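Local structure of Bd0816 (Bdellovibrio bacteriovorus HD100, 5CER) at residues L57-T62 with N92-T97. The protein probably acts as a serine-type D-Ala-D-Ala carboxypeptidase of the peptidase S13 family, trimming the peptide stems of peptidoglycan. The protein carries 2 engineered substitutions. Sequence-based numbering, arbitrary orientation.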
ATOM      1  N   LEU A  57      -3.765  17.654 -25.567  1.00 32.54           N
ATOM      2  CA  LEU A  57      -2.613  18.519 -25.693  1.00 32.55           C
ATOM      3  C   LEU A  57      -2.789  19.253 -27.025  1.00 34.37           C
ATOM      4  O   LEU A  57      -2.876  18.630 -28.082  1.00 37.37           O
ATOM      5  CB  LEU A  57      -1.328  17.687 -25.692  1.00 31.46           C
ATOM      6  CG  LEU A  57      -1.157  16.693 -24.545  1.00 30.12           C
ATOM      7  CD1 LEU A  57      -0.050  15.726 -24.828  1.00 29.97           C
ATOM      8  CD2 LEU A  57      -0.894  17.403 -23.233  1.00 30.86           C
ATOM      9  N   HIS A  58      -2.828  20.576 -26.953  1.00 35.10           N
ATOM     10  CA  HIS A  58      -3.104  21.492 -28.064  1.00 35.04           C
ATOM     11  C   HIS A  58      -1.782  22.187 -28.413  1.00 35.02           C
ATOM     12  O   HIS A  58      -1.303  23.028 -27.668  1.00 35.05           O
ATOM     13  CB  HIS A  58      -4.183  22.496 -27.624  1.00 35.06           C
ATOM     14  CG  HIS A  58      -5.516  21.861 -27.420  1.00 34.57           C
ATOM     15  ND1 HIS A  58      -6.357  21.553 -28.467  1.00 35.19           N
ATOM     16  CD2 HIS A  58      -6.135  21.433 -26.300  1.00 33.94           C
ATOM     17  CE1 HIS A  58      -7.446  20.976 -27.996  1.00 34.88           C
ATOM     18  NE2 HIS A  58      -7.334  20.886 -26.684  1.00 34.26           N
ATOM     19  N   LEU A  59      -1.196  21.775 -29.526  1.00 35.75           N
ATOM     20  CA  LEU A  59       0.158  22.126 -29.913  1.00 35.90           C
ATOM     21  C   LEU A  59       0.097  23.068 -31.117  1.00 38.68           C
ATOM     22  O   LEU A  59      -0.458  22.716 -32.180  1.00 39.09           O
ATOM     23  CB  LEU A  59       0.902  20.837 -30.245  1.00 35.18           C
ATOM     24  CG  LEU A  59       1.474  20.127 -29.026  1.00 34.47           C
ATOM     25  CD1 LEU A  59       1.298  18.621 -29.147  1.00 34.64           C
ATOM     26  CD2 LEU A  59       2.937  20.443 -28.791  1.00 34.97           C
ATOM     27  N   THR A  60       0.627  24.286 -30.946  1.00 39.34           N
ATOM     28  CA  THR A  60       0.594  25.301 -31.983  1.00 39.54           C
ATOM     29  C   THR A  60       2.028  25.752 -32.287  1.00 41.34           C
ATOM     30  O   THR A  60       2.712  26.208 -31.382  1.00 41.47           O
ATOM     31  CB  THR A  60      -0.268  26.508 -31.515  1.00 38.79           C
ATOM     32  OG1 THR A  60      -1.570  26.067 -31.111  1.00 37.04           O
ATOM     33  CG2 THR A  60      -0.386  27.571 -32.594  1.00 39.65           C
ATOM     34  N   PRO A  61       2.474  25.660 -33.560  1.00 44.03           N
ATOM     35  CA  PRO A  61       3.814  26.170 -33.886  1.00 45.37           C
ATOM     36  C   PRO A  61       4.018  27.677 -33.664  1.00 47.42           C
ATOM     37  O   PRO A  61       3.119  28.489 -33.970  1.00 48.11           O
ATOM     38  CB  PRO A  61       4.006  25.835 -35.374  1.00 46.30           C
ATOM     39  CG  PRO A  61       2.815  25.077 -35.819  1.00 46.47           C
ATOM     40  CD  PRO A  61       1.802  25.032 -34.725  1.00 45.94           C
ATOM     41  N   THR A  62       5.165  28.008 -33.076  1.00 47.82           N
ATOM     42  CA  THR A  62       5.649  29.372 -32.951  1.00 49.96           C
ATOM     43  C   THR A  62       6.650  29.670 -34.058  1.00 51.99           C
ATOM     44  O   THR A  62       7.255  28.760 -34.607  1.00 55.26           O
ATOM     45  CB  THR A  62       6.351  29.608 -31.597  1.00 50.35           C
ATOM     46  OG1 THR A  62       7.378  28.631 -31.373  1.00 49.07           O
ATOM     47  CG2 THR A  62       5.362  29.565 -30.450  1.00 50.49           C
ATOM     48  N   ASN A  92       8.884  14.049 -27.957  1.00 28.47           N
ATOM     49  CA  ASN A  92      10.116  13.913 -28.762  1.00 29.83           C
ATOM     50  C   ASN A  92       9.889  13.017 -30.003  1.00 30.79           C
ATOM     51  O   ASN A  92      10.414  13.295 -31.061  1.00 30.32           O
ATOM     52  CB  ASN A  92      11.286  13.372 -27.900  1.00 29.11           C
ATOM     53  CG  ASN A  92      11.865  14.399 -26.915  1.00 29.51           C
ATOM     54  OD1 ASN A  92      12.925  14.220 -26.267  1.00 29.52           O
ATOM     55  ND2 ASN A  92      11.154  15.479 -26.776  1.00 29.82           N
ATOM     56  N   ARG A  93       9.100  11.949 -29.843  1.00 32.51           N
ATOM     57  CA  ARG A  93       8.689  11.136 -30.983  1.00 33.27           C
ATOM     58  C   ARG A  93       7.983  11.968 -32.036  1.00 33.94           C
ATOM     59  O   ARG A  93       8.182  11.724 -33.230  1.00 35.94           O
ATOM     60  CB  ARG A  93       7.823   9.953 -30.547  1.00 32.89           C
ATOM     61  CG  ARG A  93       8.584   8.873 -29.790  1.00 33.45           C
ATOM     62  CD  ARG A  93       7.650   7.756 -29.401  1.00 33.93           C
ATOM     63  NE  ARG A  93       6.949   7.299 -30.604  1.00 37.02           N
ATOM     64  CZ  ARG A  93       5.635   7.224 -30.812  1.00 33.77           C
ATOM     65  NH1 ARG A  93       4.783   7.525 -29.901  1.00 31.79           N
ATOM     66  NH2 ARG A  93       5.204   6.767 -31.986  1.00 35.24           N
ATOM     67  N   MET A  94       7.184  12.949 -31.612  1.00 33.41           N
ATOM     68  CA  MET A  94       6.498  13.865 -32.518  1.00 33.89           C
ATOM     69  C   MET A  94       7.326  15.080 -32.908  1.00 33.87           C
ATOM     70  O   MET A  94       6.771  16.031 -33.430  1.00 33.85           O
ATOM     71  CB  MET A  94       5.285  14.499 -31.847  1.00 35.66           C
ATOM     72  CG  MET A  94       4.045  13.716 -31.471  1.00 36.12           C
ATOM     73  SD  MET A  94       2.897  14.888 -30.692  1.00 35.72           S
ATOM     74  CE  MET A  94       2.656  16.249 -31.840  1.00 36.64           C
ATOM     75  N   LYS A  95       8.605  15.100 -32.583  1.00 34.02           N
ATOM     76  CA  LYS A  95       9.542  16.172 -32.937  1.00 35.24           C
ATOM     77  C   LYS A  95       9.393  17.452 -32.132  1.00 35.62           C
ATOM     78  O   LYS A  95       9.729  18.540 -32.654  1.00 35.92           O
ATOM     79  CB  LYS A  95       9.389  16.637 -34.391  1.00 36.33           C
ATOM     80  CG  LYS A  95       9.108  15.621 -35.466  1.00 36.88           C
ATOM     81  CD  LYS A  95       8.711  16.333 -36.731  1.00 38.04           C
ATOM     82  CE  LYS A  95       8.948  15.399 -37.946  1.00 39.22           C
ATOM     83  NZ  LYS A  95       7.659  14.897 -38.515  1.00 39.79           N
ATOM     84  N   VAL A  96       8.841  17.348 -30.931  1.00 35.40           N
ATOM     85  CA  VAL A  96       8.690  18.499 -30.047  1.00 35.76           C
ATOM     86  C   VAL A  96       9.647  18.359 -28.876  1.00 35.57           C
ATOM     87  O   VAL A  96       9.500  17.453 -28.031  1.00 34.44           O
ATOM     88  CB  VAL A  96       7.246  18.642 -29.567  1.00 35.46           C
ATOM     89  CG1 VAL A  96       7.145  19.735 -28.503  1.00 35.78           C
ATOM     90  CG2 VAL A  96       6.323  18.946 -30.741  1.00 36.19           C
ATOM     91  N   THR A  97      10.626  19.259 -28.839  1.00 36.63           N
ATOM     92  CA  THR A  97      11.648  19.275 -27.827  1.00 37.62           C
ATOM     93  C   THR A  97      11.591  20.585 -26.994  1.00 39.44           C
ATOM     94  O   THR A  97      12.142  20.668 -25.878  1.00 41.82           O
ATOM     95  CB  THR A  97      12.968  18.998 -28.603  1.00 38.65           C
ATOM     96  OG1 THR A  97      13.686  17.896 -28.050  1.00 39.77           O
ATOM     97  CG2 THR A  97      13.861  20.224 -28.850  1.00 39.58           C
TER
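Leu59 and Met94 both carry CG anti to their own carbonyl carbon (chi1 -83° and -68°), and Met94 then runs extended before it bends at chi3 (55°), which brings its terminal methyl up to the leucine. The ends of the two chains meet head-on, Leu59 CD1 lying 3.8 Å from Met94 CE. The second branch of the leucine serves another neighbour: Leu59 CD2 comes within 4.2 Å of Val96 CG2, the valine side chain passing at a slant to that of the leucine. One forked residue on the strand thus meets two residues of the turn, methyl against methyl, with no hydrogen bond between the segments. The interface is correspondingly small, burying 108 Å² in all, and the backbones stay well apart, the nearest alpha carbons, Leu59 CA and Val96 CA, being 9.3 Å from each other.

Residues 92-97 finish helix 81-93 in a Schellman motif and lead directly into strand 98-104. Lys95, at positive phi, is the C-prime residue; its N bonds to Asn92 O at 3.0 Å, while Val96 N returns to Leu91 O. The reversal places Met94 and Val96, on either side of Lys95 in sequence, where both can meet the leucine. Helix 81-93 links the parallel neighbours 67-72 and 98-104 in a beta-alpha-beta crossover, and the turn after it lies against the mixed sheet, in which strand 54-61 runs antiparallel to 67-72. Met67 of that adjoining strand touches both Leu59 and Val96, Val196 adds to the leucine's surroundings from strand 194-199, and Leu398 packs on Met94. Within the turn, Asn92 ND2 makes a weak hydrogen bond to Val96 O (2.9 Å), whereas Asn92 OD1 accepts a hydrogen bond from Thr173 N.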